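Local coordinates for lectin-related NK cell receptor LY49L1 (Mus musculus, PDB 3G8K), which probably recognises MHC class I molecules as a natural killer cell receptor through its C-type lectin-like domain, the part present here, at residues Y10-G15 / L56-D61. The protein carries 1 engineered substitution. Numbering follows the deposited sequence.
Sequences YWFCYG and LLVPSD
Phe12 reaches from the middle of strand 10-14 to the place where helix 48-57 runs out, and its ring meets Leu57 and Val58 in two different ways. Leu57 lies over one face: its CB stands 4.3 Å from the ring centroid and 23° off the ring normal, a CH-pi contact displaced toward the rim. The nearest ring atom to Leu57 CB is Phe12 CZ, at 4.0 Å. Val58 comes instead to the edge, where its CG1 lies in the ring plane, 3.6 Å from Phe12 CZ. With chi1 at 61° Phe12 CG sits between its own backbone N and carbonyl carbon, and from there the ring's far end, CZ, is held against both Leu57 CB and Val58 CG1. A flat, wholly apolar ring suits this site because it can offer a face to one aliphatic residue and a rim to the next. Val58 is the first residue to leave helical geometry, so the turn out of the helix brings its short branched side chain to the edge while Leu57, still helical, sets its CB over the face. In the C-type lectin-like fold this joins the N-terminal strand, paired antiparallel with strand 17-21, to the second helix. Further out, Phe53 meets the Phe12 ring with planes at about 85°, while Tyr19 and Phe21 from the neighbouring strand meet it at shallower angles, making an aromatic cluster. Lys105 NZ hydrogen-bonds to the carbonyls of Leu56 and Val58, one ammonium group bridging both across the helix end. Strand 10-14 also pairs antiparallel with a strand of the second subunit, so the sheet continues across the dimer interface, and Trp11 of that subunit packs on Phe12.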
ATOM      1  N   TYR A  10       1.313  -4.494  -7.489  1.00 27.94           N
ATOM      2  CA  TYR A  10       1.469  -3.515  -6.401  1.00 26.56           C
ATOM      3  C   TYR A  10       2.026  -4.189  -5.201  1.00 24.52           C
ATOM      4  O   TYR A  10       1.932  -5.393  -5.089  1.00 24.72           O
ATOM      5  CB  TYR A  10       0.143  -2.871  -6.022  1.00 27.04           C
ATOM      6  CG  TYR A  10      -1.019  -3.824  -5.865  1.00 27.74           C
ATOM      7  CD1 TYR A  10      -1.905  -4.029  -6.915  1.00 27.53           C
ATOM      8  CD2 TYR A  10      -1.253  -4.471  -4.669  1.00 28.22           C
ATOM      9  CE1 TYR A  10      -2.996  -4.875  -6.752  1.00 28.59           C
ATOM     10  CE2 TYR A  10      -2.335  -5.314  -4.490  1.00 30.17           C
ATOM     11  CZ  TYR A  10      -3.195  -5.524  -5.542  1.00 28.13           C
ATOM     12  OH  TYR A  10      -4.263  -6.373  -5.395  1.00 29.27           O
ATOM     13  N   TRP A  11       2.573  -3.412  -4.248  1.00 24.19           N
ATOM     14  CA  TRP A  11       3.081  -4.034  -3.049  1.00 21.74           C
ATOM     15  C   TRP A  11       3.252  -2.935  -2.046  1.00 21.55           C
ATOM     16  O   TRP A  11       3.131  -1.811  -2.378  1.00 19.52           O
ATOM     17  CB  TRP A  11       4.402  -4.798  -3.309  1.00 22.61           C
ATOM     18  CG  TRP A  11       5.663  -3.975  -3.719  1.00 24.79           C
ATOM     19  CD1 TRP A  11       6.695  -3.573  -2.901  1.00 20.45           C
ATOM     20  CD2 TRP A  11       6.023  -3.540  -5.057  1.00 18.80           C
ATOM     21  NE1 TRP A  11       7.666  -2.937  -3.643  1.00 25.29           N
ATOM     22  CE2 TRP A  11       7.274  -2.886  -4.960  1.00 22.47           C
ATOM     23  CE3 TRP A  11       5.422  -3.675  -6.326  1.00 24.45           C
ATOM     24  CZ2 TRP A  11       7.912  -2.337  -6.065  1.00 23.14           C
ATOM     25  CZ3 TRP A  11       6.040  -3.138  -7.405  1.00 20.79           C
ATOM     26  CH2 TRP A  11       7.274  -2.483  -7.288  1.00 23.33           C
ATOM     27  N   PHE A  12       3.484  -3.253  -0.793  1.00 23.38           N
ATOM     28  CA  PHE A  12       3.723  -2.142   0.126  1.00 24.76           C
ATOM     29  C   PHE A  12       4.717  -2.466   1.208  1.00 25.03           C
ATOM     30  O   PHE A  12       5.103  -3.616   1.321  1.00 23.00           O
ATOM     31  CB  PHE A  12       2.406  -1.459   0.557  1.00 27.83           C
ATOM     32  CG  PHE A  12       1.446  -2.337   1.265  1.00 31.06           C
ATOM     33  CD1 PHE A  12       1.642  -2.647   2.635  1.00 39.06           C
ATOM     34  CD2 PHE A  12       0.287  -2.750   0.635  1.00 35.64           C
ATOM     35  CE1 PHE A  12       0.702  -3.478   3.358  1.00 38.94           C
ATOM     36  CE2 PHE A  12      -0.658  -3.542   1.322  1.00 37.82           C
ATOM     37  CZ  PHE A  12      -0.455  -3.920   2.711  1.00 37.32           C
ATOM     38  N   CYS A  13       5.209  -1.429   1.887  1.00 23.84           N
ATOM     39  CA  CYS A  13       6.268  -1.585   2.833  1.00 25.52           C
ATOM     40  C   CYS A  13       5.927  -0.810   4.072  1.00 25.32           C
ATOM     41  O   CYS A  13       5.205   0.175   4.025  1.00 25.39           O
ATOM     42  CB  CYS A  13       7.623  -1.131   2.239  1.00 24.35           C
ATOM     43  SG  CYS A  13       8.066  -1.976   0.651  1.00 25.20           S
ATOM     44  N   TYR A  14       6.465  -1.269   5.180  1.00 27.81           N
ATOM     45  CA  TYR A  14       6.234  -0.620   6.445  1.00 28.42           C
ATOM     46  C   TYR A  14       7.521  -0.873   7.252  1.00 29.21           C
ATOM     47  O   TYR A  14       7.809  -1.989   7.584  1.00 26.21           O
ATOM     48  CB  TYR A  14       4.994  -1.177   7.159  1.00 29.24           C
ATOM     49  CG  TYR A  14       4.727  -0.528   8.550  1.00 29.79           C
ATOM     50  CD1 TYR A  14       4.543   0.862   8.676  1.00 30.95           C
ATOM     51  CD2 TYR A  14       4.633  -1.305   9.702  1.00 32.82           C
ATOM     52  CE1 TYR A  14       4.281   1.475   9.884  1.00 32.91           C
ATOM     53  CE2 TYR A  14       4.376  -0.700  10.965  1.00 32.80           C
ATOM     54  CZ  TYR A  14       4.197   0.695  11.044  1.00 36.18           C
ATOM     55  OH  TYR A  14       3.922   1.313  12.309  1.00 39.25           O
ATOM     56  N   GLY A  15       8.306   0.177   7.521  1.00 30.10           N
ATOM     57  CA  GLY A  15       9.506  -0.031   8.320  1.00 30.53           C
ATOM     58  C   GLY A  15      10.481  -0.780   7.459  1.00 31.62           C
ATOM     59  O   GLY A  15      10.783  -0.333   6.328  1.00 33.66           O
ATOM     60  N   LEU A  56      -5.126  -1.535   8.545  1.00 35.40           N
ATOM     61  CA  LEU A  56      -5.248  -0.205   7.913  1.00 36.73           C
ATOM     62  C   LEU A  56      -5.039  -0.203   6.365  1.00 37.81           C
ATOM     63  O   LEU A  56      -5.934   0.201   5.578  1.00 37.52           O
ATOM     64  CB  LEU A  56      -4.224   0.657   8.600  1.00 37.53           C
ATOM     65  CG  LEU A  56      -4.397   2.081   9.087  1.00 41.58           C
ATOM     66  CD1 LEU A  56      -3.830   2.997   7.980  1.00 44.42           C
ATOM     67  CD2 LEU A  56      -5.874   2.408   9.570  1.00 45.45           C
ATOM     68  N   LEU A  57      -3.902  -0.745   5.926  1.00 39.19           N
ATOM     69  CA  LEU A  57      -3.473  -0.710   4.539  1.00 40.43           C
ATOM     70  C   LEU A  57      -3.887  -1.781   3.558  1.00 40.69           C
ATOM     71  O   LEU A  57      -3.885  -1.490   2.373  1.00 41.61           O
ATOM     72  CB  LEU A  57      -1.960  -0.616   4.480  1.00 41.85           C
ATOM     73  CG  LEU A  57      -1.404   0.704   3.945  1.00 47.03           C
ATOM     74  CD1 LEU A  57      -2.259   1.258   2.712  1.00 51.17           C
ATOM     75  CD2 LEU A  57      -1.276   1.781   5.070  1.00 47.36           C
ATOM     76  N   VAL A  58      -4.171  -3.024   3.979  1.00 40.70           N
ATOM     77  CA  VAL A  58      -4.526  -4.089   2.995  1.00 38.82           C
ATOM     78  C   VAL A  58      -5.877  -3.799   2.318  1.00 39.11           C
ATOM     79  O   VAL A  58      -6.770  -3.328   3.006  1.00 39.04           O
ATOM     80  CB  VAL A  58      -4.557  -5.501   3.644  1.00 38.98           C
ATOM     81  CG1 VAL A  58      -3.199  -5.960   3.974  1.00 36.80           C
ATOM     82  CG2 VAL A  58      -5.504  -5.591   4.890  1.00 38.13           C
ATOM     83  N   PRO A  59      -6.056  -4.070   0.977  1.00 37.95           N
ATOM     84  CA  PRO A  59      -7.410  -4.028   0.435  1.00 37.91           C
ATOM     85  C   PRO A  59      -8.339  -4.970   1.176  1.00 38.12           C
ATOM     86  O   PRO A  59      -7.871  -5.968   1.675  1.00 40.15           O
ATOM     87  CB  PRO A  59      -7.227  -4.529  -1.012  1.00 37.56           C
ATOM     88  CG  PRO A  59      -5.876  -4.206  -1.357  1.00 37.64           C
ATOM     89  CD  PRO A  59      -5.070  -4.362  -0.074  1.00 38.14           C
ATOM     90  N   SER A  60      -9.634  -4.660   1.273  1.00 38.09           N
ATOM     91  CA  SER A  60     -10.581  -5.455   2.085  1.00 37.24           C
ATOM     92  C   SER A  60     -10.721  -6.856   1.528  1.00 36.78           C
ATOM     93  O   SER A  60     -11.251  -7.030   0.424  1.00 38.24           O
ATOM     94  CB  SER A  60     -11.986  -4.798   2.121  1.00 37.66           C
ATOM     95  OG  SER A  60     -12.953  -5.700   2.643  1.00 37.94           O
ATOM     96  N   ASP A  61     -10.245  -7.853   2.269  1.00 34.73           N
ATOM     97  CA  ASP A  61     -10.356  -9.236   1.854  1.00 32.82           C
ATOM     98  C   ASP A  61      -9.756 -10.001   2.976  1.00 31.03           C
ATOM     99  O   ASP A  61      -9.441  -9.407   4.043  1.00 30.56           O
ATOM    100  CB  ASP A  61      -9.695  -9.548   0.468  1.00 34.35           C
ATOM    101  CG  ASP A  61     -10.395 -10.669  -0.273  1.00 35.61           C
ATOM    102  OD1 ASP A  61     -11.164 -11.392   0.408  1.00 37.94           O
ATOM    103  OD2 ASP A  61     -10.238 -10.844  -1.525  1.00 40.13           O
TER